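Local coordinates for protein aryl esterase (Mycobacterium smegmatis, PDB 2Q0Q) that hydrolyses aryl esters and also transfers acyl groups to alcohols in water, as an oligomeric esterase of the SGNH hydrolase superfamily, at residues S72-P75 and S76-T80; F100-P104 and L105-L109; T162-A165 and R166-S169; P178-D181 and A182-I186. One frame throughout, in Å; residues are numbered along the deposited sequence.

Overall arrangement
The four contacts follow one another along the chain, and each is local, between residues a few positions apart. Contact 1 lies on helix 70-81, contact 2 at the start of helix 104-119, contact 3 on the first turns of helix 164-175, and contact 4 at the end of strand 179-181. That strand is an outermost one of the chain's five-stranded parallel sheet. Contacts 2 and 3 touch, with centres about 11 Å apart. Contacts 3 and 4 also touch, with centres about 10 Å apart. Contact 1 stands apart, its centre 22 to 25 Å from the others. Contacts 1, 2 and 3 also meet other subunits, so these helices serve both the fold and the oligomer.

Contact 1 of 4, residues S72-P75 and S76-T80; sequences SYLP and SCLAT
The backbone is alpha helix, kinked at P75, whose ring nitrogen has no hydrogen to give to the preceding turn; the N-H groups that follow bond the oxygen four residues earlier, C77 N to Y73 O (3.0 Å), L78 N to L74 O and A79 N to P75 O. Y73 carries CG anti to its own backbone N (chi1 -173°), which brings the ring to C77, whose CB and SG meet it obliquely. Ring atom Y73 CE1 lies 3.8 Å from C77 CB. The sulfur C77 SG is 5.1 Å from the centroid of the Y73 ring, a sulfur-aromatic contact. L74 and L78 are one turn apart, and L74 CD1 meets L78 CG at 3.9 Å. This is helix 70-81 of the SGNH hydrolase fold, with L74 and L78 packed on strand 3-9 and helix 104-119. The Y73 hydroxyl bonds E51, and its ring stacks on Y73 of the second subunit. S76 OG bonds the backbone oxygen of R67 of that subunit. A water bonded to S76 OG also donates to S72 O, at 2.8 Å. T80 grips S76 O twice, through T80 N and T80 OG1, from opposite faces of the carbonyl plane.

Contact 2 of 4, residues F100-P104 and L105-L109; sequences FRRTP and LDIAL
T103 turns OG1 between its backbone N and carbonyl carbon (chi1 66°), and D106 sets CG beside its own backbone N (chi1 -65°), which brings the two ends together in a capping box. D106 N donates to T103 OG1 at 3.1 Å. In return T103 N donates to D106 OD2 at 3.0 Å, almost straight at 172°, though the oxygen is met from above the carboxylate plane. T103 is the N-cap of helix 104-119, and P104 fills the next position. The first regular turns follow, with I107 N on T103 O and A108 N on P104 O. The extended chain of R102 crosses D106, its CG 3.7 Å from D106 CB. The backbone oxygen D106 O lies 3.7 Å above one face of the R102 guanidinium, toward the rim. The R102 charge is met by a salt bridge to D95, with N59 as a further partner. Beyond this chain, R101 of the third subunit reaches D106 OD2 in an intersubunit salt bridge. One water bonds both T103 OG1 and D106 OD1. The D106 carboxylate therefore has two tasks, closing the capping box and joining subunits, and the charge of R101 of the third subunit would probably favour its ionised form.

Contact 3 of 4, residues T162-A165 and R166-S169; sequences TELA and RVYS
The guanidinium of R166 has E163 OE2 and a water at its edge, in its plane, while V167 CG1 lies 4.1 Å above one face of that group, toward the rim. R166 NE and R166 NH2 grip the carboxylate side-on, and both donate to E163 OE2 at 3.3 Å. The NE bond arrives nearly along the C-O axis, and the NH2 bond on the anti side. The two planes stand 48° apart, and both contacts are long as hydrogen bonds. A bend of R166 at chi3 (63°) and one of E163 at chi2 (-54°) bring the ends together. The edge water donates to E163 OE2 and bonds R166 NE weakly. Another water joins T162 O to R166 N. Regular helix bonds run from V167 N to E163 O and from Y168 N to L164 O. On the buried side L164 lies alongside Y168, its CD2 4.0 Å from Y168 CE1, and L164 CD2 also meets V167 CG2. The Y168 hydroxyl bonds the backbone oxygen of L91. R166 and V167 also pack on L152 of the third subunit. Helix 164-175 packs on helix 104-119 through L164 and Y168, and A165 and Y168 touch strands 133-138 and 179-181.

Contact 4 of 4, residues P178-D181 and A182-I186; sequences PFFD and AGSVI
This is a type I beta turn over D181-S184, combined with an Asx turn, where the chain leaves the outermost strand 179-181. S184 N donates to D181 O at 2.9 Å, from well above the carbonyl plane. S184 OG donates to the same D181 O at 2.6 Å, in the carbonyl plane. S184 can do this because its OG lies between its own backbone N and carbonyl carbon (chi1 71°), folding back over the turn. The carboxylate of D181 makes the Asx turn: G183 N bonds D181 OD1 at 2.8 Å, from above the carboxylate plane, and the bond is bent, 139° at the hydrogen. D181 OD1 also takes a hydrogen bond from S138 OG on the neighbouring strand. V185 N and I186 N both bond A182 O, which carries one more turn of chain before it straightens at I186. F180 meets V185 at about a right angle. V185 CG1 comes to the ring edge, 4.0 Å from F180 CZ. The same ring packs on L208 and Q211 of helix 198-215, and F179 packs on helix 164-175. Two donors on D181 O and a third on D181 OD1 fix the direction in which the chain leaves the strand, with the aspartate side chain linked to strand 133-138.

Contact 1 of 4, residues S72-P75 and S76-T80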
loop_
_atom_site.group_PDB
_atom_site.type_symbol
_atom_site.label_atom_id
_atom_site.label_comp_id
_atom_site.label_asym_id
_atom_site.label_seq_id
_atom_site.Cartn_x
_atom_site.Cartn_y
_atom_site.Cartn_z
ATOM N N SER G 72 -2.984 -9.602 -14.678
ATOM C CA SER G 72 -3.012 -10.138 -13.306
ATOM C C SER G 72 -3.220 -11.641 -13.359
ATOM O O SER G 72 -2.780 -12.364 -12.462
ATOM C CB SER G 72 -4.142 -9.514 -12.468
ATOM O OG SER G 72 -3.882 -8.157 -12.176
ATOM N N TYR G 73 -3.908 -12.093 -14.396
ATOM C CA TYR G 73 -4.382 -13.458 -14.511
ATOM C C TYR G 73 -3.473 -14.303 -15.409
ATOM O O TYR G 73 -3.285 -15.498 -15.179
ATOM C CB TYR G 73 -5.790 -13.383 -15.064
ATOM C CG TYR G 73 -6.621 -14.638 -15.163
ATOM C CD1 TYR G 73 -6.576 -15.438 -16.286
ATOM C CD2 TYR G 73 -7.561 -14.950 -14.188
ATOM C CE1 TYR G 73 -7.387 -16.563 -16.415
ATOM C CE2 TYR G 73 -8.376 -16.073 -14.298
ATOM C CZ TYR G 73 -8.294 -16.873 -15.422
ATOM O OH TYR G 73 -9.116 -17.977 -15.565
ATOM N N LEU G 74 -2.909 -13.692 -16.451
ATOM C CA LEU G 74 -2.296 -14.502 -17.497
ATOM C C LEU G 74 -1.153 -15.422 -17.020
ATOM O O LEU G 74 -1.119 -16.578 -17.397
ATOM C CB LEU G 74 -1.833 -13.637 -18.679
ATOM C CG LEU G 74 -1.184 -14.387 -19.848
ATOM C CD1 LEU G 74 -2.126 -15.418 -20.431
ATOM C CD2 LEU G 74 -0.741 -13.387 -20.930
ATOM N N PRO G 75 -0.213 -14.917 -16.204
ATOM C CA PRO G 75 0.887 -15.809 -15.775
ATOM C C PRO G 75 0.400 -17.057 -15.066
ATOM O O PRO G 75 0.931 -18.150 -15.283
ATOM C CB PRO G 75 1.698 -14.922 -14.832
ATOM C CG PRO G 75 1.379 -13.501 -15.307
ATOM C CD PRO G 75 -0.065 -13.567 -15.634
ATOM N N SER G 76 -0.602 -16.900 -14.206
ATOM C CA SER G 76 -1.231 -18.051 -13.544
ATOM C C SER G 76 -1.905 -18.981 -14.544
ATOM O O SER G 76 -1.818 -20.208 -14.450
ATOM C CB SER G 76 -2.255 -17.585 -12.523
ATOM O OG SER G 76 -1.631 -16.920 -11.446
ATOM N N CYS G 77 -2.557 -18.382 -15.529
ATOM C CA CYS G 77 -3.260 -19.129 -16.570
ATOM C C CYS G 77 -2.263 -19.946 -17.423
ATOM O O CYS G 77 -2.481 -21.130 -17.676
ATOM C CB CYS G 77 -4.079 -18.149 -17.415
ATOM S SG CYS G 77 -5.157 -18.824 -18.670
ATOM N N LEU G 78 -1.146 -19.328 -17.816
ATOM C CA LEU G 78 -0.121 -20.012 -18.601
ATOM C C LEU G 78 0.419 -21.240 -17.875
ATOM O O LEU G 78 0.591 -22.302 -18.463
ATOM C CB LEU G 78 1.034 -19.047 -18.940
ATOM C CG LEU G 78 0.765 -17.945 -19.982
ATOM C CD1 LEU G 78 1.877 -16.890 -19.952
ATOM C CD2 LEU G 78 0.597 -18.528 -21.382
ATOM N N ALA G 79 0.660 -21.083 -16.579
ATOM C CA ALA G 79 1.262 -22.172 -15.802
ATOM C C ALA G 79 0.264 -23.322 -15.544
ATOM O O ALA G 79 0.664 -24.467 -15.354
ATOM C CB ALA G 79 1.811 -21.639 -14.492
ATOM N N THR G 80 -1.012 -22.963 -15.480
ATOM C CA THR G 80 -2.141 -23.891 -15.358
ATOM C C THR G 80 -2.241 -24.822 -16.592
ATOM O O THR G 80 -2.532 -26.012 -16.466
ATOM C CB THR G 80 -3.463 -23.080 -15.214
ATOM O OG1 THR G 80 -3.490 -22.396 -13.960
ATOM C CG2 THR G 80 -4.709 -23.942 -15.379
HETATM O O HOH W 1 -0.906 -14.420 -12.481
#

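Contact 2 of 4, residues F100-P104 and L105-L109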
loop_
_atom_site.group_PDB
_atom_site.type_symbol
_atom_site.label_atom_id
_atom_site.label_comp_id
_atom_site.label_asym_id
_atom_site.label_seq_id
_atom_site.Cartn_x
_atom_site.Cartn_y
_atom_site.Cartn_z
ATOM N N PHE G 100 -10.893 4.868 -18.682
ATOM C CA PHE G 100 -9.485 4.482 -18.550
ATOM C C PHE G 100 -8.521 5.577 -19.018
ATOM O O PHE G 100 -7.342 5.527 -18.664
ATOM C CB PHE G 100 -9.181 3.182 -19.291
ATOM C CG PHE G 100 -9.803 1.958 -18.654
ATOM C CD1 PHE G 100 -10.626 1.135 -19.392
ATOM C CD2 PHE G 100 -9.539 1.626 -17.327
ATOM C CE1 PHE G 100 -11.193 0.005 -18.850
ATOM C CE2 PHE G 100 -10.115 0.511 -16.776
ATOM C CZ PHE G 100 -10.967 -0.295 -17.550
ATOM N N ARG G 101 -9.022 6.550 -19.789
ATOM C CA ARG G 101 -8.194 7.639 -20.297
ATOM C C ARG G 101 -6.887 7.145 -20.927
ATOM O O ARG G 101 -5.813 7.719 -20.711
ATOM C CB ARG G 101 -7.941 8.675 -19.199
ATOM C CG ARG G 101 -9.222 9.402 -18.772
ATOM C CD ARG G 101 -9.140 9.862 -17.360
ATOM N NE ARG G 101 -10.186 10.825 -16.993
ATOM C CZ ARG G 101 -11.345 10.530 -16.386
ATOM N NH1 ARG G 101 -11.682 9.265 -16.075
ATOM N NH2 ARG G 101 -12.182 11.525 -16.083
ATOM N N ARG G 102 -6.985 6.070 -21.699
ATOM C CA ARG G 102 -5.813 5.498 -22.369
ATOM C C ARG G 102 -5.704 5.871 -23.842
ATOM O O ARG G 102 -6.704 5.978 -24.545
ATOM C CB ARG G 102 -5.796 3.976 -22.252
ATOM C CG ARG G 102 -5.249 3.476 -20.931
ATOM C CD ARG G 102 -4.967 1.975 -20.946
ATOM N NE ARG G 102 -4.036 1.642 -19.861
ATOM C CZ ARG G 102 -3.424 0.470 -19.692
ATOM N NH1 ARG G 102 -3.645 -0.556 -20.502
ATOM N NH2 ARG G 102 -2.582 0.333 -18.674
ATOM N N THR G 103 -4.469 6.076 -24.276
ATOM C CA THR G 103 -4.126 6.262 -25.685
ATOM C C THR G 103 -3.838 4.887 -26.293
ATOM O O THR G 103 -3.638 3.919 -25.568
ATOM C CB THR G 103 -2.858 7.128 -25.823
ATOM O OG1 THR G 103 -1.733 6.423 -25.280
ATOM C CG2 THR G 103 -3.028 8.473 -25.085
ATOM N N PRO G 104 -3.825 4.790 -27.643
ATOM C CA PRO G 104 -3.409 3.528 -28.277
ATOM C C PRO G 104 -2.025 3.052 -27.824
ATOM O O PRO G 104 -1.813 1.852 -27.675
ATOM C CB PRO G 104 -3.409 3.864 -29.775
ATOM C CG PRO G 104 -4.408 4.956 -29.886
ATOM C CD PRO G 104 -4.269 5.778 -28.639
ATOM N N LEU G 105 -1.112 3.989 -27.583
ATOM C CA LEU G 105 0.212 3.646 -27.052
ATOM C C LEU G 105 0.109 2.983 -25.671
ATOM O O LEU G 105 0.763 1.959 -25.411
ATOM C CB LEU G 105 1.108 4.865 -26.917
ATOM C CG LEU G 105 2.400 4.597 -26.133
ATOM C CD1 LEU G 105 3.251 3.527 -26.818
ATOM C CD2 LEU G 105 3.177 5.889 -25.945
ATOM N N ASP G 106 -0.707 3.554 -24.790
ATOM C CA ASP G 106 -0.894 2.955 -23.445
ATOM C C ASP G 106 -1.392 1.515 -23.554
ATOM O O ASP G 106 -0.953 0.619 -22.822
ATOM C CB ASP G 106 -1.915 3.714 -22.609
ATOM C CG ASP G 106 -1.483 5.116 -22.261
ATOM O OD1 ASP G 106 -0.264 5.367 -22.111
ATOM O OD2 ASP G 106 -2.403 5.964 -22.118
ATOM N N ILE G 107 -2.307 1.302 -24.498
ATOM C CA ILE G 107 -2.892 -0.019 -24.705
ATOM C C ILE G 107 -1.840 -0.965 -25.279
ATOM O O ILE G 107 -1.746 -2.094 -24.884
ATOM C CB ILE G 107 -4.135 0.089 -25.645
ATOM C CG1 ILE G 107 -5.145 1.043 -25.011
ATOM C CG2 ILE G 107 -4.752 -1.280 -25.914
ATOM C CD1 ILE G 107 -6.365 1.262 -25.826
ATOM N N ALA G 108 -1.063 -0.493 -26.249
ATOM C CA ALA G 108 0.001 -1.322 -26.801
ATOM C C ALA G 108 1.001 -1.751 -25.713
ATOM O O ALA G 108 1.484 -2.880 -25.697
ATOM C CB ALA G 108 0.715 -0.583 -27.954
ATOM N N LEU G 109 1.297 -0.832 -24.805
ATOM C CA LEU G 109 2.188 -1.144 -23.697
ATOM C C LEU G 109 1.599 -2.229 -22.775
ATOM O O LEU G 109 2.325 -3.124 -22.335
ATOM C CB LEU G 109 2.550 0.126 -22.933
ATOM C CG LEU G 109 3.535 1.044 -23.667
ATOM C CD1 LEU G 109 3.429 2.460 -23.131
ATOM C CD2 LEU G 109 4.963 0.536 -23.548
HETATM O O HOH W 2 0.546 7.627 -23.805
#

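Contact 3 of 4, residues T162-A165 and R166-S169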
loop_
_atom_site.group_PDB
_atom_site.type_symbol
_atom_site.label_atom_id
_atom_site.label_comp_id
_atom_site.label_asym_id
_atom_site.label_seq_id
_atom_site.Cartn_x
_atom_site.Cartn_y
_atom_site.Cartn_z
ATOM N N THR G 162 -9.424 2.020 -33.986
ATOM C CA THR G 162 -8.933 2.108 -35.382
ATOM C C THR G 162 -7.395 2.165 -35.446
ATOM O O THR G 162 -6.812 1.926 -36.490
ATOM C CB THR G 162 -9.474 3.339 -36.130
ATOM O OG1 THR G 162 -8.857 4.533 -35.623
ATOM C CG2 THR G 162 -11.001 3.437 -36.045
ATOM N N GLU G 163 -6.747 2.525 -34.338
ATOM C CA GLU G 163 -5.276 2.636 -34.259
ATOM C C GLU G 163 -4.558 1.387 -33.742
ATOM O O GLU G 163 -3.327 1.335 -33.774
ATOM C CB GLU G 163 -4.882 3.817 -33.375
ATOM C CG GLU G 163 -5.466 5.155 -33.847
ATOM C CD GLU G 163 -5.134 5.443 -35.295
ATOM O OE1 GLU G 163 -6.070 5.739 -36.084
ATOM O OE2 GLU G 163 -3.933 5.372 -35.642
ATOM N N LEU G 164 -5.307 0.399 -33.269
ATOM C CA LEU G 164 -4.677 -0.740 -32.582
ATOM C C LEU G 164 -3.933 -1.655 -33.543
ATOM O O LEU G 164 -2.888 -2.196 -33.210
ATOM C CB LEU G 164 -5.701 -1.523 -31.776
ATOM C CG LEU G 164 -6.275 -0.738 -30.593
ATOM C CD1 LEU G 164 -7.365 -1.520 -29.895
ATOM C CD2 LEU G 164 -5.183 -0.361 -29.627
ATOM N N ALA G 165 -4.445 -1.830 -34.766
ATOM C CA ALA G 165 -3.701 -2.628 -35.721
ATOM C C ALA G 165 -2.323 -1.994 -35.962
ATOM O O ALA G 165 -1.310 -2.702 -36.025
ATOM C CB ALA G 165 -4.461 -2.764 -37.029
ATOM N N ARG G 166 -2.282 -0.663 -36.075
ATOM C CA ARG G 166 -1.020 0.018 -36.310
ATOM C C ARG G 166 -0.038 -0.145 -35.147
ATOM O O ARG G 166 1.118 -0.525 -35.353
ATOM C CB ARG G 166 -1.256 1.512 -36.568
ATOM C CG ARG G 166 0.026 2.255 -36.898
ATOM C CD ARG G 166 -0.232 3.663 -37.369
ATOM N NE ARG G 166 -0.872 4.477 -36.333
ATOM C CZ ARG G 166 -0.226 5.093 -35.342
ATOM N NH1 ARG G 166 1.097 4.990 -35.214
ATOM N NH2 ARG G 166 -0.911 5.818 -34.454
ATOM N N VAL G 167 -0.498 0.183 -33.951
ATOM C CA VAL G 167 0.385 0.164 -32.791
ATOM C C VAL G 167 0.758 -1.277 -32.400
ATOM O O VAL G 167 1.890 -1.504 -31.995
ATOM C CB VAL G 167 -0.158 0.983 -31.546
ATOM C CG1 VAL G 167 -0.384 2.444 -31.929
ATOM C CG2 VAL G 167 -1.416 0.377 -30.962
ATOM N N TYR G 168 -0.170 -2.234 -32.526
ATOM C CA TYR G 168 0.142 -3.630 -32.217
ATOM C C TYR G 168 1.076 -4.232 -33.270
ATOM O O TYR G 168 1.946 -5.055 -32.928
ATOM C CB TYR G 168 -1.108 -4.529 -32.116
ATOM C CG TYR G 168 -1.959 -4.418 -30.849
ATOM C CD1 TYR G 168 -1.779 -3.401 -29.913
ATOM C CD2 TYR G 168 -3.000 -5.320 -30.634
ATOM C CE1 TYR G 168 -2.593 -3.311 -28.774
ATOM C CE2 TYR G 168 -3.807 -5.239 -29.506
ATOM C CZ TYR G 168 -3.603 -4.233 -28.589
ATOM O OH TYR G 168 -4.409 -4.167 -27.479
ATOM N N SER G 169 0.906 -3.844 -34.541
ATOM C CA SER G 169 1.845 -4.282 -35.569
ATOM C C SER G 169 3.272 -3.790 -35.303
ATOM O O SER G 169 4.249 -4.548 -35.459
ATOM C CB SER G 169 1.405 -3.829 -36.948
ATOM O OG SER G 169 2.254 -4.378 -37.945
HETATM O O HOH W 3 -4.471 0.925 -37.243
HETATM O O HOH W 4 -3.538 3.700 -37.840
#

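Contact 4 of 4, residues P178-D181 and A182-I186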
loop_
_atom_site.group_PDB
_atom_site.type_symbol
_atom_site.label_atom_id
_atom_site.label_comp_id
_atom_site.label_asym_id
_atom_site.label_seq_id
_atom_site.Cartn_x
_atom_site.Cartn_y
_atom_site.Cartn_z
ATOM N N PRO G 178 4.784 -12.897 -33.877
ATOM C CA PRO G 178 3.711 -12.875 -34.885
ATOM C C PRO G 178 2.546 -11.940 -34.526
ATOM O O PRO G 178 2.116 -11.890 -33.375
ATOM C CB PRO G 178 3.213 -14.337 -34.911
ATOM C CG PRO G 178 4.221 -15.124 -34.251
ATOM C CD PRO G 178 4.958 -14.240 -33.300
ATOM N N PHE G 179 2.042 -11.241 -35.545
ATOM C CA PHE G 179 0.884 -10.362 -35.430
ATOM C C PHE G 179 -0.202 -10.755 -36.438
ATOM O O PHE G 179 0.105 -11.174 -37.564
ATOM C CB PHE G 179 1.308 -8.908 -35.677
ATOM C CG PHE G 179 0.156 -7.975 -35.897
ATOM C CD1 PHE G 179 -0.586 -7.507 -34.809
ATOM C CD2 PHE G 179 -0.197 -7.578 -37.183
ATOM C CE1 PHE G 179 -1.657 -6.653 -35.006
ATOM C CE2 PHE G 179 -1.279 -6.709 -37.381
ATOM C CZ PHE G 179 -2.003 -6.257 -36.288
ATOM N N PHE G 180 -1.462 -10.579 -36.042
ATOM C CA PHE G 180 -2.599 -10.696 -36.969
ATOM C C PHE G 180 -3.671 -9.659 -36.621
ATOM O O PHE G 180 -4.021 -9.488 -35.468
ATOM C CB PHE G 180 -3.185 -12.106 -36.925
ATOM C CG PHE G 180 -4.401 -12.298 -37.804
ATOM C CD1 PHE G 180 -4.266 -12.445 -39.178
ATOM C CD2 PHE G 180 -5.683 -12.342 -37.246
ATOM C CE1 PHE G 180 -5.404 -12.597 -39.999
ATOM C CE2 PHE G 180 -6.807 -12.512 -38.045
ATOM C CZ PHE G 180 -6.669 -12.648 -39.418
ATOM N N ASP G 181 -4.211 -8.998 -37.636
ATOM C CA ASP G 181 -5.260 -8.026 -37.441
ATOM C C ASP G 181 -6.606 -8.657 -37.746
ATOM O O ASP G 181 -6.946 -8.900 -38.914
ATOM C CB ASP G 181 -5.030 -6.810 -38.356
ATOM C CG ASP G 181 -6.119 -5.729 -38.220
ATOM O OD1 ASP G 181 -6.872 -5.729 -37.221
ATOM O OD2 ASP G 181 -6.215 -4.886 -39.154
ATOM N N ALA G 182 -7.407 -8.822 -36.707
ATOM C CA ALA G 182 -8.755 -9.346 -36.866
ATOM C C ALA G 182 -9.577 -8.431 -37.771
ATOM O O ALA G 182 -10.448 -8.900 -38.499
ATOM C CB ALA G 182 -9.417 -9.509 -35.528
ATOM N N GLY G 183 -9.271 -7.133 -37.754
ATOM C CA GLY G 183 -9.952 -6.172 -38.603
ATOM C C GLY G 183 -9.637 -6.349 -40.078
ATOM O O GLY G 183 -10.350 -5.777 -40.895
ATOM N N SER G 184 -8.569 -7.093 -40.428
ATOM C CA SER G 184 -8.276 -7.410 -41.853
ATOM C C SER G 184 -9.290 -8.388 -42.488
ATOM O O SER G 184 -9.382 -8.485 -43.731
ATOM C CB SER G 184 -6.835 -7.940 -42.012
ATOM O OG SER G 184 -6.661 -9.244 -41.467
ATOM N N VAL G 185 -10.062 -9.081 -41.657
ATOM C CA VAL G 185 -11.034 -10.086 -42.106
ATOM C C VAL G 185 -12.488 -9.810 -41.661
ATOM O O VAL G 185 -13.409 -10.300 -42.301
ATOM C CB VAL G 185 -10.573 -11.535 -41.719
ATOM C CG1 VAL G 185 -9.216 -11.824 -42.395
ATOM C CG2 VAL G 185 -10.490 -11.723 -40.204
ATOM N N ILE G 186 -12.709 -9.004 -40.624
ATOM C CA ILE G 186 -14.069 -8.692 -40.180
ATOM C C ILE G 186 -14.206 -7.254 -39.730
ATOM O O ILE G 186 -13.211 -6.618 -39.362
ATOM C CB ILE G 186 -14.497 -9.588 -38.978
ATOM C CG1 ILE G 186 -13.573 -9.379 -37.762
ATOM C CG2 ILE G 186 -14.529 -11.050 -39.390
ATOM C CD1 ILE G 186 -14.109 -9.951 -36.444
#